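Local coordinates for PfEMP1 variant 1 of strain MC (Plasmodium falciparum, PDB 5LGD), which forms part of a variant surface antigen of the malaria parasite and probably binds a host cell-surface receptor, at residues D84-Q87 with T88-K92; K92-L95 with L96-Q100. All blocks are in the same frame, centred on the assembly; numbering follows the deposited sequence.

Contact 1 (84-92) and contact 2 (92-100) follow each other along the chain and share Lys-92; their centres lie about 10 Å apart on the same side of the chain's centre. The first belongs to helix 82-90, the second to helix 92-103, and Met-91 marks the break between these two helices of the all-helical domain. They also pack together: Leu-94 CD2 lies 3.6 Å from Thr-88 O, and Leu-89 CD1 approaches Ile-98 CD1 at 4.2 Å. Both touch the other protein of the assembly, contact 1 through Phe-85, Thr-88 and Leu-89, contact 2 through Leu-94, Glu-97 and Ile-98, which is consistent with a receptor-binding surface spanning both helices.

Contact 1: residues D84-Q87 with T88-K92; sequences DFLQ and TLLMK
Thr-88 grips the carbonyl of Asp-84 one helical turn back with two bonds. Its hydroxyl OG1 donates to Asp-84 O at 2.7 Å, while the amide Thr-88 N reaches the same Asp-84 O at 3.0 Å from the opposite face of the carbonyl plane. The torsion explains the pairing: with OG1 beside its own backbone N (chi1 -60°), the hydroxyl is turned back towards the preceding turn, where Asp-84 O lies, a common way for a threonine inside a helix to satisfy its hydroxyl. Next in order, Leu-89 N bonds to Phe-85 O at 3.1 Å.

This stretch lies towards the C-terminal part of helix 82-90, in the all-helical DBL-family domain, and the bonding weakens here: Leu-90 N makes only weak bonds, to Leu-86 O and to Gln-87 O, before Met-91 takes the N-cap position of the following helix. Gln-87 meets this changeover through its backbone, with Met-91 CG packed against Gln-87 O at 3.3 Å and the bent thioether chain keeping SD near the same oxygen. Leu-86 and Leu-90 run side by side in the same direction, CD2 of Leu-86 touching CD1 of Leu-90 at 3.7 Å. Leu-86 also packs on Phe-11 of helix 7-29 and Phe-70 of helix 45-70, while Leu-90 rests on Trp-63; Thr-88 instead touches Trp-80 and an apolar side chain of the bound partner protein.

Contact 2: residues K92-L95 with L96-Q100; sequences KDLL and LEIIQ
Leu-95 carries CG trans to its backbone N (chi1 175°), whereas Ile-99 keeps CG1 beside its own N (chi1 -68°), and these settings lay the two chains side by side, pointing the same way, with Leu-95 CD1 on Ile-99 CD1 at 3.7 Å. Leu-94 and Ile-98 repeat this combination of torsions but cross at a slant, and Ile-98 CD1 rides against Leu-94 CG at 3.7 Å. Beneath them run regular i to i+4 helix bonds, among them Ile-98 N to Leu-94 O at 3.0 Å.

Polar groups border this apolar pairing. Lys-92 bends in its outer half, bringing NZ to Asp-93 OD1 at 3.1 Å in a salt bridge in the first turn of the helix; the aliphatic CG of Lys-92 meanwhile meets Leu-96 CD2 at 3.9 Å. On another side, Glu-97 OE2 passes 3.8 Å from Leu-94 CD1 on its way to a hydrogen bond with a polar side chain of the partner protein.

Helix 92-103 packs against two neighbours: Leu-95, Ile-98 and Ile-99 on helix 7-29 through Trp-12, Val-15 and His-16, and Leu-96 and Ile-99 on helix 106-118 at Ile-112 and Ile-109.

Contact 1: residues D84-Q87 with T88-K92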
loop_
_atom_site.group_PDB
_atom_site.type_symbol
_atom_site.label_atom_id
_atom_site.label_comp_id
_atom_site.label_asym_id
_atom_site.label_seq_id
_atom_site.Cartn_x
_atom_site.Cartn_y
_atom_site.Cartn_z
ATOM N N ASP B 84 -11.662 -20.271 9.195
ATOM C CA ASP B 84 -10.335 -20.488 8.575
ATOM C C ASP B 84 -9.331 -19.621 9.324
ATOM O O ASP B 84 -8.156 -19.974 9.440
ATOM C CB ASP B 84 -10.311 -20.041 7.099
ATOM C CG ASP B 84 -11.358 -20.675 6.215
ATOM O OD1 ASP B 84 -11.674 -21.870 6.430
ATOM O OD2 ASP B 84 -11.827 -19.993 5.275
ATOM N N PHE B 85 -9.816 -18.478 9.818
ATOM C CA PHE B 85 -9.028 -17.522 10.563
ATOM C C PHE B 85 -8.584 -18.153 11.880
ATOM O O PHE B 85 -7.384 -18.246 12.118
ATOM C CB PHE B 85 -9.827 -16.207 10.733
ATOM C CG PHE B 85 -9.171 -15.026 11.412
ATOM C CD1 PHE B 85 -7.797 -15.022 11.688
ATOM C CD2 PHE B 85 -9.923 -13.925 11.797
ATOM C CE1 PHE B 85 -7.202 -13.934 12.303
ATOM C CE2 PHE B 85 -9.318 -12.840 12.434
ATOM C CZ PHE B 85 -7.971 -12.856 12.679
ATOM N N LEU B 86 -9.542 -18.660 12.669
ATOM C CA LEU B 86 -9.352 -19.351 13.944
ATOM C C LEU B 86 -8.419 -20.566 13.797
ATOM O O LEU B 86 -7.543 -20.780 14.633
ATOM C CB LEU B 86 -10.731 -19.864 14.426
ATOM C CG LEU B 86 -11.275 -19.391 15.788
ATOM C CD1 LEU B 86 -12.319 -20.324 16.278
ATOM C CD2 LEU B 86 -10.182 -19.293 16.851
ATOM N N GLN B 87 -8.663 -21.382 12.756
ATOM C CA GLN B 87 -7.904 -22.573 12.459
ATOM C C GLN B 87 -6.456 -22.255 12.175
ATOM O O GLN B 87 -5.606 -22.911 12.750
ATOM C CB GLN B 87 -8.539 -23.353 11.318
ATOM C CG GLN B 87 -7.916 -24.706 11.052
ATOM C CD GLN B 87 -8.922 -25.586 10.381
ATOM O OE1 GLN B 87 -9.401 -26.557 10.966
ATOM N NE2 GLN B 87 -9.327 -25.213 9.176
ATOM N N THR B 88 -6.168 -21.228 11.344
ATOM C CA THR B 88 -4.794 -20.790 11.042
ATOM C C THR B 88 -4.087 -20.402 12.349
ATOM O O THR B 88 -2.971 -20.830 12.608
ATOM C CB THR B 88 -4.830 -19.591 10.054
ATOM O OG1 THR B 88 -5.481 -19.994 8.858
ATOM C CG2 THR B 88 -3.428 -19.036 9.712
ATOM N N LEU B 89 -4.759 -19.595 13.167
ATOM C CA LEU B 89 -4.252 -19.043 14.428
ATOM C C LEU B 89 -3.841 -20.099 15.469
ATOM O O LEU B 89 -2.887 -19.907 16.249
ATOM C CB LEU B 89 -5.383 -18.153 14.953
ATOM C CG LEU B 89 -5.091 -16.971 15.864
ATOM C CD1 LEU B 89 -3.970 -16.009 15.310
ATOM C CD2 LEU B 89 -6.403 -16.221 16.120
ATOM N N LEU B 90 -4.544 -21.231 15.448
ATOM C CA LEU B 90 -4.365 -22.301 16.423
ATOM C C LEU B 90 -3.624 -23.514 15.903
ATOM O O LEU B 90 -3.413 -24.437 16.676
ATOM C CB LEU B 90 -5.730 -22.680 17.030
ATOM C CG LEU B 90 -6.387 -21.543 17.808
ATOM C CD1 LEU B 90 -7.819 -21.859 18.160
ATOM C CD2 LEU B 90 -5.580 -21.192 19.069
ATOM N N MET B 91 -3.158 -23.502 14.635
ATOM C CA MET B 91 -2.311 -24.568 14.095
ATOM C C MET B 91 -1.117 -24.679 15.051
ATOM O O MET B 91 -0.673 -23.657 15.588
ATOM C CB MET B 91 -1.821 -24.228 12.669
ATOM C CG MET B 91 -2.897 -24.373 11.590
ATOM S SD MET B 91 -3.702 -26.003 11.596
ATOM C CE MET B 91 -2.359 -27.066 10.888
ATOM N N LYS B 92 -0.699 -25.918 15.369
ATOM C CA LYS B 92 0.358 -26.202 16.345
ATOM C C LYS B 92 1.583 -25.245 16.316
ATOM O O LYS B 92 1.886 -24.661 17.356
ATOM C CB LYS B 92 0.819 -27.672 16.247
ATOM C CG LYS B 92 1.869 -28.061 17.296
ATOM C CD LYS B 92 2.349 -29.508 17.138
ATOM C CE LYS B 92 3.279 -29.756 15.967
ATOM N NZ LYS B 92 4.605 -29.101 16.153
#

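Contact 2: residues K92-L95 with L96-Q100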
loop_
_atom_site.group_PDB
_atom_site.type_symbol
_atom_site.label_atom_id
_atom_site.label_comp_id
_atom_site.label_asym_id
_atom_site.label_seq_id
_atom_site.Cartn_x
_atom_site.Cartn_y
_atom_site.Cartn_z
ATOM N N LYS B 92 -0.699 -25.918 15.369
ATOM C CA LYS B 92 0.358 -26.202 16.345
ATOM C C LYS B 92 1.583 -25.245 16.316
ATOM O O LYS B 92 1.886 -24.661 17.356
ATOM C CB LYS B 92 0.819 -27.672 16.247
ATOM C CG LYS B 92 1.869 -28.061 17.296
ATOM C CD LYS B 92 2.349 -29.508 17.138
ATOM C CE LYS B 92 3.279 -29.756 15.967
ATOM N NZ LYS B 92 4.605 -29.101 16.153
ATOM N N ASP B 93 2.290 -25.096 15.165
ATOM C CA ASP B 93 3.508 -24.273 15.108
ATOM C C ASP B 93 3.272 -22.802 15.417
ATOM O O ASP B 93 4.072 -22.218 16.154
ATOM C CB ASP B 93 4.266 -24.429 13.789
ATOM C CG ASP B 93 4.711 -25.843 13.410
ATOM O OD1 ASP B 93 4.998 -26.659 14.331
ATOM O OD2 ASP B 93 4.811 -26.122 12.202
ATOM N N LEU B 94 2.181 -22.187 14.880
ATOM C CA LEU B 94 1.892 -20.788 15.212
ATOM C C LEU B 94 1.434 -20.646 16.661
ATOM O O LEU B 94 1.781 -19.674 17.318
ATOM C CB LEU B 94 0.831 -20.181 14.263
ATOM C CG LEU B 94 0.437 -18.706 14.500
ATOM C CD1 LEU B 94 1.643 -17.781 14.450
ATOM C CD2 LEU B 94 -0.571 -18.223 13.428
ATOM N N LEU B 95 0.607 -21.580 17.138
ATOM C CA LEU B 95 0.113 -21.565 18.511
ATOM C C LEU B 95 1.280 -21.487 19.538
ATOM O O LEU B 95 1.241 -20.670 20.455
ATOM C CB LEU B 95 -0.754 -22.808 18.775
ATOM C CG LEU B 95 -1.237 -23.002 20.192
ATOM C CD1 LEU B 95 -2.036 -21.806 20.640
ATOM C CD2 LEU B 95 -2.125 -24.211 20.289
ATOM N N LEU B 96 2.290 -22.330 19.363
ATOM C CA LEU B 96 3.454 -22.433 20.217
ATOM C C LEU B 96 4.303 -21.155 20.094
ATOM O O LEU B 96 4.818 -20.651 21.104
ATOM C CB LEU B 96 4.262 -23.711 19.807
ATOM C CG LEU B 96 4.021 -25.073 20.561
ATOM C CD1 LEU B 96 2.689 -25.180 21.238
ATOM C CD2 LEU B 96 4.310 -26.285 19.691
ATOM N N GLU B 97 4.409 -20.597 18.870
ATOM C CA GLU B 97 5.133 -19.337 18.690
ATOM C C GLU B 97 4.483 -18.179 19.494
ATOM O O GLU B 97 5.188 -17.399 20.116
ATOM C CB GLU B 97 5.056 -18.922 17.236
ATOM C CG GLU B 97 6.276 -19.161 16.405
ATOM C CD GLU B 97 5.979 -18.600 15.033
ATOM O OE1 GLU B 97 6.206 -19.323 14.038
ATOM O OE2 GLU B 97 5.430 -17.473 14.963
ATOM N N ILE B 98 3.149 -18.023 19.393
ATOM C CA ILE B 98 2.417 -16.931 20.048
ATOM C C ILE B 98 2.537 -17.067 21.570
ATOM O O ILE B 98 2.906 -16.106 22.237
ATOM C CB ILE B 98 0.960 -16.858 19.535
ATOM C CG1 ILE B 98 0.946 -16.355 18.066
ATOM C CG2 ILE B 98 0.043 -16.004 20.448
ATOM C CD1 ILE B 98 -0.385 -16.541 17.352
ATOM N N ILE B 99 2.335 -18.281 22.089
ATOM C CA ILE B 99 2.472 -18.552 23.535
ATOM C C ILE B 99 3.841 -18.188 24.017
ATOM O O ILE B 99 3.918 -17.449 24.988
ATOM C CB ILE B 99 2.036 -19.963 23.946
ATOM C CG1 ILE B 99 0.495 -20.068 23.752
ATOM C CG2 ILE B 99 2.401 -20.246 25.421
ATOM C CD1 ILE B 99 0.016 -21.384 23.692
ATOM N N GLN B 100 4.908 -18.618 23.309
ATOM C CA GLN B 100 6.275 -18.294 23.708
ATOM C C GLN B 100 6.581 -16.803 23.664
ATOM O O GLN B 100 7.246 -16.315 24.563
ATOM C CB GLN B 100 7.343 -19.088 22.941
ATOM C CG GLN B 100 8.641 -19.039 23.723
ATOM C CD GLN B 100 9.740 -19.905 23.210
ATOM O OE1 GLN B 100 9.516 -20.952 22.596
ATOM N NE2 GLN B 100 10.966 -19.507 23.520
#